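Local structure of periplasmic solute binding protein (Candidatus liberibacter, 4CL2) at residues V6-F11 and A48-N53; S12-I17 and L56-G61; N208-R211 and F217-S220. The protein binds manganese or zinc ions in the periplasm and probably hands them to an ABC transporter for uptake into the cell. All coordinates share one frame; numbering follows the deposited sequence.

Interaction 1: V6-F11 and A48-N53. With SO4 (sulfate ion), chain B.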
ATOM      1  N   VAL A   6     -21.720   2.754   9.266  1.00 18.60           N
ATOM      2  CA  VAL A   6     -20.652   1.760   9.338  1.00 16.93           C
ATOM      3  C   VAL A   6     -19.971   1.754   7.961  1.00 16.88           C
ATOM      4  O   VAL A   6     -20.628   1.697   6.928  1.00 15.50           O
ATOM      5  CB  VAL A   6     -21.225   0.343   9.660  1.00 17.13           C
ATOM      6  CG1 VAL A   6     -20.110  -0.719   9.667  1.00 17.44           C
ATOM      7  CG2 VAL A   6     -21.882   0.316  11.001  1.00 19.34           C
ATOM      8  N   VAL A   7     -18.677   1.922   7.957  1.00 16.28           N
ATOM      9  CA  VAL A   7     -17.870   1.997   6.709  1.00 15.10           C
ATOM     10  C   VAL A   7     -16.827   0.862   6.813  1.00 15.07           C
ATOM     11  O   VAL A   7     -15.963   0.849   7.716  1.00 15.74           O
ATOM     12  CB  VAL A   7     -17.164   3.347   6.580  1.00 14.49           C
ATOM     13  CG1 VAL A   7     -16.302   3.352   5.343  1.00 14.96           C
ATOM     14  CG2 VAL A   7     -18.189   4.463   6.546  1.00 16.18           C
ATOM     15  N   LEU A   8     -16.963  -0.094   5.902  1.00 13.84           N
ATOM     16  CA  LEU A   8     -16.105  -1.289   5.805  1.00 14.06           C
ATOM     17  C   LEU A   8     -14.983  -1.030   4.790  1.00 13.93           C
ATOM     18  O   LEU A   8     -15.212  -0.779   3.618  1.00 13.98           O
ATOM     19  CB  LEU A   8     -16.924  -2.527   5.451  1.00 14.40           C
ATOM     20  CG  LEU A   8     -16.058  -3.764   5.219  1.00 15.18           C
ATOM     21  CD1 LEU A   8     -15.369  -4.239   6.500  1.00 15.35           C
ATOM     22  CD2 LEU A   8     -16.993  -4.866   4.636  1.00 15.92           C
ATOM     23  N   SER A   9     -13.743  -1.096   5.261  0.50 12.48           N
ATOM     24  CA  SER A   9     -12.538  -1.019   4.396  0.50 12.18           C
ATOM     25  C   SER A   9     -12.052  -2.455   4.077  0.50 13.38           C
ATOM     26  O   SER A   9     -12.181  -3.377   4.882  0.50 13.61           O
ATOM     27  CB  SER A   9     -11.431  -0.219   5.090  0.50 12.33           C
ATOM     28  OG  SER A   9     -11.793   1.131   5.354  0.50 10.30           O
ATOM     29  N   SER A  10     -11.541  -2.645   2.870  1.00 13.39           N
ATOM     30  CA  SER A  10     -11.132  -3.972   2.429  1.00 11.78           C
ATOM     31  C   SER A  10      -9.923  -4.492   3.243  1.00 13.40           C
ATOM     32  O   SER A  10      -9.840  -5.696   3.452  1.00 14.73           O
ATOM     33  CB  SER A  10     -10.881  -4.012   0.939  1.00 13.35           C
ATOM     34  OG  SER A  10      -9.774  -3.174   0.587  1.00 13.95           O
ATOM     35  N   PHE A  11      -8.984  -3.640   3.565  1.00 14.27           N
ATOM     36  CA  PHE A  11      -7.815  -4.080   4.326  1.00 14.35           C
ATOM     37  C   PHE A  11      -7.231  -2.980   5.170  1.00 14.17           C
ATOM     38  O   PHE A  11      -7.709  -1.827   5.205  1.00 14.39           O
ATOM     39  CB  PHE A  11      -6.762  -4.749   3.385  1.00 14.88           C
ATOM     40  CG  PHE A  11      -5.838  -3.769   2.649  1.00 16.47           C
ATOM     41  CD1 PHE A  11      -6.305  -2.859   1.714  1.00 15.75           C
ATOM     42  CD2 PHE A  11      -4.474  -3.821   2.897  1.00 15.83           C
ATOM     43  CE1 PHE A  11      -5.430  -2.020   1.020  1.00 17.48           C
ATOM     44  CE2 PHE A  11      -3.591  -2.971   2.218  1.00 15.98           C
ATOM     45  CZ  PHE A  11      -4.073  -2.082   1.273  1.00 15.13           C
ATOM     46  N   ALA A  48     -19.014 -11.930   6.814  1.00 18.29           N
ATOM     47  CA  ALA A  48     -20.247 -11.654   6.088  1.00 17.82           C
ATOM     48  C   ALA A  48     -21.182 -10.713   6.897  1.00 16.91           C
ATOM     49  O   ALA A  48     -21.906  -9.908   6.349  1.00 17.33           O
ATOM     50  CB  ALA A  48     -20.946 -12.884   5.698  1.00 19.09           C
ATOM     51  N   ILE A  49     -21.125 -10.829   8.205  1.00 17.54           N
ATOM     52  CA  ILE A  49     -21.776  -9.810   9.085  1.00 17.30           C
ATOM     53  C   ILE A  49     -21.246  -8.421   8.885  1.00 16.62           C
ATOM     54  O   ILE A  49     -22.001  -7.431   8.740  1.00 15.78           O
ATOM     55  CB  ILE A  49     -21.743 -10.241  10.583  1.00 17.78           C
ATOM     56  CG1 ILE A  49     -22.371 -11.572  10.778  1.00 18.81           C
ATOM     57  CG2 ILE A  49     -22.405  -9.175  11.477  1.00 18.37           C
ATOM     58  CD1 ILE A  49     -23.835 -11.809  10.367  1.00 18.91           C
ATOM     59  N   LYS A  50     -19.910  -8.253   8.849  1.00 16.98           N
ATOM     60  CA  LYS A  50     -19.340  -6.953   8.557  1.00 15.86           C
ATOM     61  C   LYS A  50     -19.845  -6.401   7.242  1.00 16.93           C
ATOM     62  O   LYS A  50     -20.147  -5.231   7.113  1.00 14.94           O
ATOM     63  CB  LYS A  50     -17.837  -7.006   8.514  1.00 15.95           C
ATOM     64  CG  LYS A  50     -17.195  -7.238   9.849  1.00 17.95           C
ATOM     65  CD  LYS A  50     -15.671  -7.151   9.721  1.00 20.12           C
ATOM     66  CE  LYS A  50     -15.044  -7.376  11.056  1.00 21.51           C
ATOM     67  NZ  LYS A  50     -13.549  -7.319  11.086  1.00 19.27           N
ATOM     68  N   ILE A  51     -19.925  -7.277   6.254  1.00 14.70           N
ATOM     69  CA  ILE A  51     -20.418  -6.888   4.939  1.00 15.51           C
ATOM     70  C   ILE A  51     -21.880  -6.426   4.949  1.00 16.23           C
ATOM     71  O   ILE A  51     -22.230  -5.433   4.289  1.00 16.85           O
ATOM     72  CB  ILE A  51     -20.092  -8.045   3.907  1.00 16.13           C
ATOM     73  CG1 ILE A  51     -18.564  -8.143   3.746  1.00 16.26           C
ATOM     74  CG2 ILE A  51     -20.819  -7.782   2.561  1.00 17.07           C
ATOM     75  CD1 ILE A  51     -18.135  -9.375   2.960  1.00 17.06           C
ATOM     76  N   GLN A  52     -22.723  -7.153   5.646  1.00 15.00           N
ATOM     77  CA  GLN A  52     -24.147  -6.788   5.765  1.00 15.49           C
ATOM     78  C   GLN A  52     -24.343  -5.438   6.496  1.00 16.18           C
ATOM     79  O   GLN A  52     -25.237  -4.636   6.150  1.00 17.20           O
ATOM     80  CB  GLN A  52     -24.942  -7.854   6.522  1.00 17.20           C
ATOM     81  CG  GLN A  52     -25.171  -9.125   5.721  1.00 17.98           C
ATOM     82  CD  GLN A  52     -25.876  -8.782   4.397  1.00 19.69           C
ATOM     83  OE1 GLN A  52     -26.967  -8.197   4.388  1.00 21.02           O
ATOM     84  NE2 GLN A  52     -25.278  -9.211   3.277  1.00 21.69           N
ATOM     85  N   ASN A  53     -23.510  -5.220   7.511  1.00 15.16           N
ATOM     86  CA  ASN A  53     -23.602  -4.001   8.306  1.00 16.41           C
ATOM     87  C   ASN A  53     -23.110  -2.764   7.585  1.00 15.46           C
ATOM     88  O   ASN A  53     -23.546  -1.637   7.949  1.00 16.25           O
ATOM     89  CB  ASN A  53     -22.817  -4.118   9.606  1.00 17.66           C
ATOM     90  CG  ASN A  53     -23.438  -5.068  10.598  1.00 20.35           C
ATOM     91  OD1 ASN A  53     -22.738  -5.585  11.503  1.00 28.82           O
ATOM     92  ND2 ASN A  53     -24.679  -5.214  10.556  1.00 19.33           N
TER
HETATM   93  S   SO4 B1276     -12.790  -4.127  12.925  0.60 21.45           S
HETATM   94  O1  SO4 B1276     -11.442  -4.707  13.054  0.60 26.22           O
HETATM   95  O2  SO4 B1276     -13.818  -4.558  13.903  0.60 30.83           O
HETATM   96  O3  SO4 B1276     -13.272  -4.598  11.685  0.60 11.12           O
HETATM   97  O4  SO4 B1276     -12.691  -2.671  13.062  0.60 28.57           O
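Leu8 of strand 6-9 and Ile51 of helix 45-53 meet where the helix lies against the four-stranded parallel sheet of the N-terminal half of this solute-binding protein. The two side chains cross obliquely, with CD2 of Leu8 3.7 Å from CG1 of Ile51. Leu8 reaches the helix because its CG stands anti to the backbone N (chi1 175°), while the side chain of Ile51 leaves the helix away from the strand, yet its CG1 branch makes the contact. CD1 of Leu8 lies 4.2 Å from CB of Lys50, at the foot of the lysine. At the end of the helix, Asn53 O receives Val6, whose CB lies 3.5 Å from it; the same oxygen accepts a hydrogen bond from Lys76. Strand and helix run at 131° to each other, their axes 8.3 Å apart at closest. No hydrogen bond links the two segments. Lys50 runs alongside, extended from CG onwards, its end leading away from the strand. Its ammonium is gripped by Glu33 in a salt bridge, by the Thr30 carbonyl and by a sulfate ion, probably from the crystallisation liquor, to which Lys50 NZ donates a hydrogen bond of 2.8 Å ending on O3.

Interaction 2: S12-I17 and L56-G61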
ATOM      1  N   SER A  12      -6.256  -3.370   6.001  1.00 13.49           N
ATOM      2  CA  SER A  12      -5.851  -2.540   7.143  1.00 15.10           C
ATOM      3  C   SER A  12      -5.423  -1.151   6.766  1.00 13.55           C
ATOM      4  O   SER A  12      -5.711  -0.190   7.478  1.00 15.21           O
ATOM      5  CB  SER A  12      -4.708  -3.235   7.932  1.00 15.91           C
ATOM      6  OG  SER A  12      -3.587  -3.596   7.100  1.00 14.91           O
ATOM      7  N   ILE A  13      -4.721  -1.002   5.660  1.00 14.73           N
ATOM      8  CA  ILE A  13      -4.222   0.308   5.291  1.00 13.39           C
ATOM      9  C   ILE A  13      -5.379   1.260   5.024  1.00 14.11           C
ATOM     10  O   ILE A  13      -5.377   2.402   5.510  1.00 14.09           O
ATOM     11  CB  ILE A  13      -3.285   0.246   4.117  1.00 15.52           C
ATOM     12  CG1 ILE A  13      -2.008  -0.525   4.579  1.00 16.99           C
ATOM     13  CG2 ILE A  13      -3.025   1.644   3.529  1.00 16.53           C
ATOM     14  CD1 ILE A  13      -0.948  -0.572   3.473  1.00 18.97           C
ATOM     15  N   ILE A  14      -6.364   0.815   4.272  1.00 14.86           N
ATOM     16  CA  ILE A  14      -7.532   1.672   4.017  1.00 12.63           C
ATOM     17  C   ILE A  14      -8.359   1.954   5.256  1.00 11.69           C
ATOM     18  O   ILE A  14      -8.793   3.085   5.500  1.00 12.97           O
ATOM     19  CB  ILE A  14      -8.381   1.086   2.858  1.00 14.29           C
ATOM     20  CG1 ILE A  14      -7.550   1.068   1.561  1.00 16.17           C
ATOM     21  CG2 ILE A  14      -9.690   1.833   2.667  1.00 15.89           C
ATOM     22  CD1 ILE A  14      -8.270   0.411   0.382  1.00 16.23           C
ATOM     23  N   GLY A  15      -8.498   0.956   6.132  1.00 12.65           N
ATOM     24  CA  GLY A  15      -9.156   1.173   7.391  1.00 14.45           C
ATOM     25  C   GLY A  15      -8.532   2.253   8.223  1.00 13.68           C
ATOM     26  O   GLY A  15      -9.241   3.106   8.821  1.00 13.79           O
ATOM     27  N   ASP A  16      -7.201   2.267   8.287  1.00 13.88           N
ATOM     28  CA  ASP A  16      -6.504   3.256   9.094  1.00 15.80           C
ATOM     29  C   ASP A  16      -6.619   4.670   8.496  1.00 13.82           C
ATOM     30  O   ASP A  16      -6.822   5.679   9.220  1.00 14.38           O
ATOM     31  CB  ASP A  16      -5.027   2.868   9.263  1.00 14.26           C
ATOM     32  CG  ASP A  16      -4.292   3.863  10.107  1.00 15.76           C
ATOM     33  OD1 ASP A  16      -4.483   3.895  11.339  1.00 15.30           O
ATOM     34  OD2 ASP A  16      -3.545   4.670   9.526  1.00 14.72           O
ATOM     35  N   ILE A  17      -6.545   4.762   7.166  1.00 13.43           N
ATOM     36  CA  ILE A  17      -6.735   6.068   6.490  1.00 14.01           C
ATOM     37  C   ILE A  17      -8.112   6.588   6.802  1.00 14.92           C
ATOM     38  O   ILE A  17      -8.318   7.743   7.197  1.00 14.65           O
ATOM     39  CB  ILE A  17      -6.543   5.925   4.976  1.00 14.40           C
ATOM     40  CG1 ILE A  17      -5.077   5.677   4.662  1.00 14.19           C
ATOM     41  CG2 ILE A  17      -6.975   7.237   4.275  1.00 14.19           C
ATOM     42  CD1 ILE A  17      -4.869   5.145   3.273  1.00 13.59           C
ATOM     43  N   LEU A  56     -21.216   1.562   3.443  1.00 15.68           N
ATOM     44  CA  LEU A  56     -20.243   2.017   2.424  1.00 14.94           C
ATOM     45  C   LEU A  56     -19.122   0.999   2.487  1.00 14.58           C
ATOM     46  O   LEU A  56     -18.714   0.621   3.641  1.00 15.48           O
ATOM     47  CB  LEU A  56     -19.748   3.417   2.763  1.00 14.63           C
ATOM     48  CG  LEU A  56     -18.704   4.023   1.857  1.00 16.94           C
ATOM     49  CD1 LEU A  56     -19.225   4.179   0.466  1.00 21.68           C
ATOM     50  CD2 LEU A  56     -18.266   5.354   2.450  1.00 15.59           C
ATOM     51  N   ILE A  57     -18.646   0.544   1.326  1.00 14.45           N
ATOM     52  CA  ILE A  57     -17.511  -0.386   1.260  1.00 14.43           C
ATOM     53  C   ILE A  57     -16.395   0.299   0.478  1.00 13.78           C
ATOM     54  O   ILE A  57     -16.616   0.764  -0.628  1.00 16.17           O
ATOM     55  CB  ILE A  57     -17.900  -1.714   0.641  1.00 16.10           C
ATOM     56  CG1 ILE A  57     -18.982  -2.377   1.487  1.00 16.00           C
ATOM     57  CG2 ILE A  57     -16.675  -2.601   0.526  1.00 17.53           C
ATOM     58  CD1 ILE A  57     -19.523  -3.671   0.913  1.00 18.29           C
ATOM     59  N   LEU A  58     -15.223   0.404   1.105  1.00 13.46           N
ATOM     60  CA  LEU A  58     -14.081   1.075   0.495  1.00 14.16           C
ATOM     61  C   LEU A  58     -13.025   0.031   0.078  1.00 13.34           C
ATOM     62  O   LEU A  58     -12.466  -0.686   0.911  1.00 16.64           O
ATOM     63  CB  LEU A  58     -13.478   2.044   1.471  1.00 14.16           C
ATOM     64  CG  LEU A  58     -14.359   3.156   2.013  1.00 18.17           C
ATOM     65  CD1 LEU A  58     -13.549   3.956   3.057  1.00 17.49           C
ATOM     66  CD2 LEU A  58     -14.864   4.031   0.853  1.00 18.47           C
ATOM     67  N   CYS A  59     -12.824  -0.072  -1.224  1.00 14.64           N
ATOM     68  CA  CYS A  59     -11.876  -1.050  -1.820  1.00 13.75           C
ATOM     69  C   CYS A  59     -10.689  -0.279  -2.417  1.00 15.15           C
ATOM     70  O   CYS A  59     -10.825   0.854  -2.867  1.00 13.34           O
ATOM     71  CB  CYS A  59     -12.531  -1.863  -2.937  1.00 15.86           C
ATOM     72  SG  CYS A  59     -13.681  -3.108  -2.244  1.00 19.09           S
ATOM     73  N   ASN A  60      -9.568  -0.977  -2.525  1.00 14.52           N
ATOM     74  CA  ASN A  60      -8.409  -0.496  -3.244  1.00 13.93           C
ATOM     75  C   ASN A  60      -8.597  -0.458  -4.722  1.00 15.76           C
ATOM     76  O   ASN A  60      -8.116   0.488  -5.419  1.00 17.09           O
ATOM     77  CB  ASN A  60      -7.227  -1.438  -2.998  1.00 12.97           C
ATOM     78  CG  ASN A  60      -5.891  -0.773  -3.371  1.00 13.98           C
ATOM     79  OD1 ASN A  60      -5.419   0.112  -2.657  1.00 15.72           O
ATOM     80  ND2 ASN A  60      -5.281  -1.265  -4.432  1.00 14.88           N
ATOM     81  N   GLY A  61      -9.277  -1.455  -5.247  1.00 14.21           N
ATOM     82  CA  GLY A  61      -9.254  -1.715  -6.679  1.00 17.26           C
ATOM     83  C   GLY A  61      -7.879  -2.116  -7.114  1.00 17.61           C
ATOM     84  O   GLY A  61      -7.091  -2.661  -6.311  1.00 16.51           O
TER
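ND2 of Asn60 is held by two carbonyls, Gly61 O and Pro105 O, while OD1 of the same amide is hydrogen-bonded to the hydroxyl of Tyr117. The bond from Asn60 ND2 to Gly61 O is 3.0 Å long and moderately bent, 153° at the hydrogen, and the donor stands above the carbonyl plane. With partners on both its oxygen and its nitrogen, the buried amide should have little freedom to rotate. Against this turn packs Ile14 of helix 12-22. Its CD1 methyl reaches past the end of the strand to lie 3.5 Å from Asn60 N, whose own hydrogen bond goes to Glu65, and 4.0 Å from Asn60 CB. The other branch does separate work: CG2, placed anti to the backbone N of Ile14, approaches Leu58 CB at 4.0 Å, the two side chains meeting at a slant. One isoleucine thus spans the last part of strand 56-59 and the turn after it. Asn60 lies about 7 Å, side chain to side chain, from the metal ligand His106, and about 9 Å from the bound manganese ion. Helix packing at the C-terminal end of a parallel strand, close to the metal site, fits the alpha/beta lobe architecture of the metal-binding solute-binding proteins.

Interaction 3: N208-R211 and F217-S220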
ATOM      1  N   ASN A 208      20.753 -10.070 -13.379  1.00 33.35           N
ATOM      2  CA  ASN A 208      21.474  -9.487 -14.489  1.00 36.85           C
ATOM      3  C   ASN A 208      21.445  -7.966 -14.429  1.00 34.55           C
ATOM      4  O   ASN A 208      22.489  -7.304 -14.605  1.00 36.78           O
ATOM      5  CB  ASN A 208      20.919 -10.050 -15.802  1.00 40.10           C
ATOM      6  CG  ASN A 208      21.432 -11.454 -16.072  1.00 41.68           C
ATOM      7  OD1 ASN A 208      22.522 -11.777 -15.669  1.00 43.78           O
ATOM      8  ND2 ASN A 208      20.640 -12.284 -16.697  1.00 41.19           N
ATOM      9  N   GLN A 209      20.281  -7.433 -14.101  1.00 36.98           N
ATOM     10  CA  GLN A 209      20.137  -5.955 -14.005  1.00 37.26           C
ATOM     11  C   GLN A 209      20.945  -5.332 -12.878  1.00 36.61           C
ATOM     12  O   GLN A 209      21.575  -4.293 -13.054  1.00 36.27           O
ATOM     13  CB  GLN A 209      18.700  -5.574 -13.932  1.00 37.63           C
ATOM     14  CG  GLN A 209      17.924  -5.793 -15.214  1.00 38.38           C
ATOM     15  CD  GLN A 209      18.346  -4.795 -16.282  1.00 50.14           C
ATOM     16  OE1 GLN A 209      18.531  -3.612 -15.993  1.00 54.25           O
ATOM     17  NE2 GLN A 209      18.514  -5.263 -17.503  1.00 49.80           N
ATOM     18  N   MET A 210      20.998  -6.005 -11.734  1.00 33.46           N
ATOM     19  CA  MET A 210      21.819  -5.519 -10.635  1.00 32.64           C
ATOM     20  C   MET A 210      23.299  -5.492 -10.914  1.00 35.82           C
ATOM     21  O   MET A 210      23.992  -4.558 -10.510  1.00 37.28           O
ATOM     22  CB  MET A 210      21.540  -6.348  -9.387  1.00 35.65           C
ATOM     23  CG  MET A 210      20.189  -6.043  -8.767  1.00 34.03           C
ATOM     24  SD  MET A 210      19.702  -7.081  -7.344  1.00 33.93           S
ATOM     25  CE  MET A 210      20.779  -6.423  -6.114  1.00 35.32           C
ATOM     26  N   ARG A 211      23.807  -6.537 -11.552  1.00 37.16           N
ATOM     27  CA  ARG A 211      25.206  -6.534 -11.934  1.00 42.54           C
ATOM     28  C   ARG A 211      25.472  -5.425 -12.940  1.00 44.76           C
ATOM     29  O   ARG A 211      26.408  -4.638 -12.780  1.00 49.06           O
ATOM     30  CB  ARG A 211      25.603  -7.871 -12.516  1.00 43.38           C
ATOM     31  CG  ARG A 211      25.675  -8.965 -11.478  1.00 46.59           C
ATOM     32  CD  ARG A 211      26.693  -9.988 -11.895  1.00 62.03           C
ATOM     33  NE  ARG A 211      28.028  -9.430 -12.198  1.00 57.13           N
ATOM     34  CZ  ARG A 211      28.656  -9.455 -13.390  1.00 65.01           C
ATOM     35  NH1 ARG A 211      28.109  -9.992 -14.478  1.00 63.83           N
ATOM     36  NH2 ARG A 211      29.873  -8.932 -13.500  1.00 61.82           N
ATOM     37  N   PHE A 217      21.755  -2.752  -3.090  1.00 26.69           N
ATOM     38  CA  PHE A 217      20.813  -3.291  -2.091  1.00 23.80           C
ATOM     39  C   PHE A 217      19.568  -3.895  -2.705  1.00 22.54           C
ATOM     40  O   PHE A 217      18.971  -3.376  -3.700  1.00 24.48           O
ATOM     41  CB  PHE A 217      20.403  -2.184  -1.068  1.00 24.53           C
ATOM     42  CG  PHE A 217      21.518  -1.810  -0.125  1.00 28.04           C
ATOM     43  CD1 PHE A 217      21.708  -2.509   1.059  1.00 30.46           C
ATOM     44  CD2 PHE A 217      22.351  -0.759  -0.441  1.00 34.27           C
ATOM     45  CE1 PHE A 217      22.749  -2.166   1.915  1.00 38.23           C
ATOM     46  CE2 PHE A 217      23.413  -0.404   0.391  1.00 33.83           C
ATOM     47  CZ  PHE A 217      23.618  -1.124   1.562  1.00 36.39           C
ATOM     48  N   ILE A 218      19.108  -4.952  -2.036  1.00 21.90           N
ATOM     49  CA  ILE A 218      17.789  -5.536  -2.305  1.00 19.41           C
ATOM     50  C   ILE A 218      17.049  -5.836  -1.010  1.00 19.45           C
ATOM     51  O   ILE A 218      17.649  -6.397  -0.105  1.00 22.33           O
ATOM     52  CB  ILE A 218      17.892  -6.836  -3.206  1.00 19.86           C
ATOM     53  CG1 ILE A 218      16.495  -7.459  -3.448  1.00 19.40           C
ATOM     54  CG2 ILE A 218      18.908  -7.796  -2.635  1.00 23.93           C
ATOM     55  CD1 ILE A 218      16.503  -8.546  -4.540  1.00 21.79           C
ATOM     56  N   PHE A 219      15.777  -5.477  -0.937  1.00 18.84           N
ATOM     57  CA  PHE A 219      14.939  -5.656   0.263  1.00 19.69           C
ATOM     58  C   PHE A 219      13.998  -6.834   0.124  1.00 20.17           C
ATOM     59  O   PHE A 219      13.725  -7.340  -1.007  1.00 18.22           O
ATOM     60  CB  PHE A 219      14.075  -4.440   0.485  1.00 21.26           C
ATOM     61  CG  PHE A 219      14.855  -3.161   0.695  1.00 21.35           C
ATOM     62  CD1 PHE A 219      15.331  -2.841   1.964  1.00 20.96           C
ATOM     63  CD2 PHE A 219      15.147  -2.323  -0.361  1.00 23.65           C
ATOM     64  CE1 PHE A 219      16.058  -1.675   2.176  1.00 22.05           C
ATOM     65  CE2 PHE A 219      15.847  -1.140  -0.155  1.00 23.70           C
ATOM     66  CZ  PHE A 219      16.307  -0.831   1.109  1.00 25.25           C
ATOM     67  N   SER A 220      13.545  -7.325   1.253  1.00 18.72           N
ATOM     68  CA  SER A 220      12.305  -8.115   1.313  1.00 18.94           C
ATOM     69  C   SER A 220      11.261  -7.452   2.114  1.00 18.44           C
ATOM     70  O   SER A 220      11.450  -6.322   2.569  1.00 18.04           O
ATOM     71  CB  SER A 220      12.589  -9.559   1.787  1.00 22.32           C
ATOM     72  OG  SER A 220      13.019  -9.564   3.167  1.00 22.97           O
TER
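Phe217 opens the strand and meets the helix with its backbone rather than its ring: Met210 CE lies beside the carbonyl, 4.3 Å from Phe217 O, a loose contact. The phenylalanine side chain sets off from the far side of the strand and touches Ser239 of strand 239-244.

Ile218 follows with its side chain directed at helix 200-212, and here the main contact is made. The methyl of Met210 comes to the branch point of the isoleucine, with CE 4.1 Å from CB and 4.2 Å from CG2 of Ile218, so that the thioether end rests beside the root of the side chain. The two side chains cross at about a right angle. Met210 runs out from the helix with chi2 extended (175°) and then bends at the sulfur (chi3 73°), a turn that brings the methyl alongside the strand. In Ile218, with CG1 anti to the backbone N (chi1 179°) and turned away, the methionine methyl comes in over the hydrogen of CB, with CG2 flanking it. Val232 of helix 227-236 touches both residues, and Leu187 of strand 185-188 adds to the apolar surroundings of Met210.

Further along, the strand is fixed by the backbone bond of Phe219 to Val169 and the hydrogen bond of Ser220 OG to Tyr240 OH.

Helix 200-212 thus leads through a short connection into strand 217-221 and packs back on it through apolar side chains, the helix-to-strand unit of the alpha/beta lobe that also supplies the metal ligands Glu172 and Asp247.

Interactions 1 and 2 share one sheet and touch: strands 6-9 and 56-59 are parallel neighbours, joined by backbone bonds such as Leu58 N to Leu8 O (2.8 Å) and Ser10 N to Leu58 O (2.9 Å). Their centres lie 10 Å apart, and their segments alternate along the chain, since strand 6-9 leads into helix 12-22 and helix 45-53 into strand 56-59. Interaction 3 comes later in sequence and sits on the opposite side of the chain's centre, about 40 Å and 32 Å from the centres of interactions 1 and 2. The three contacts thus belong to two alpha/beta halves, with the manganese ion bound between them.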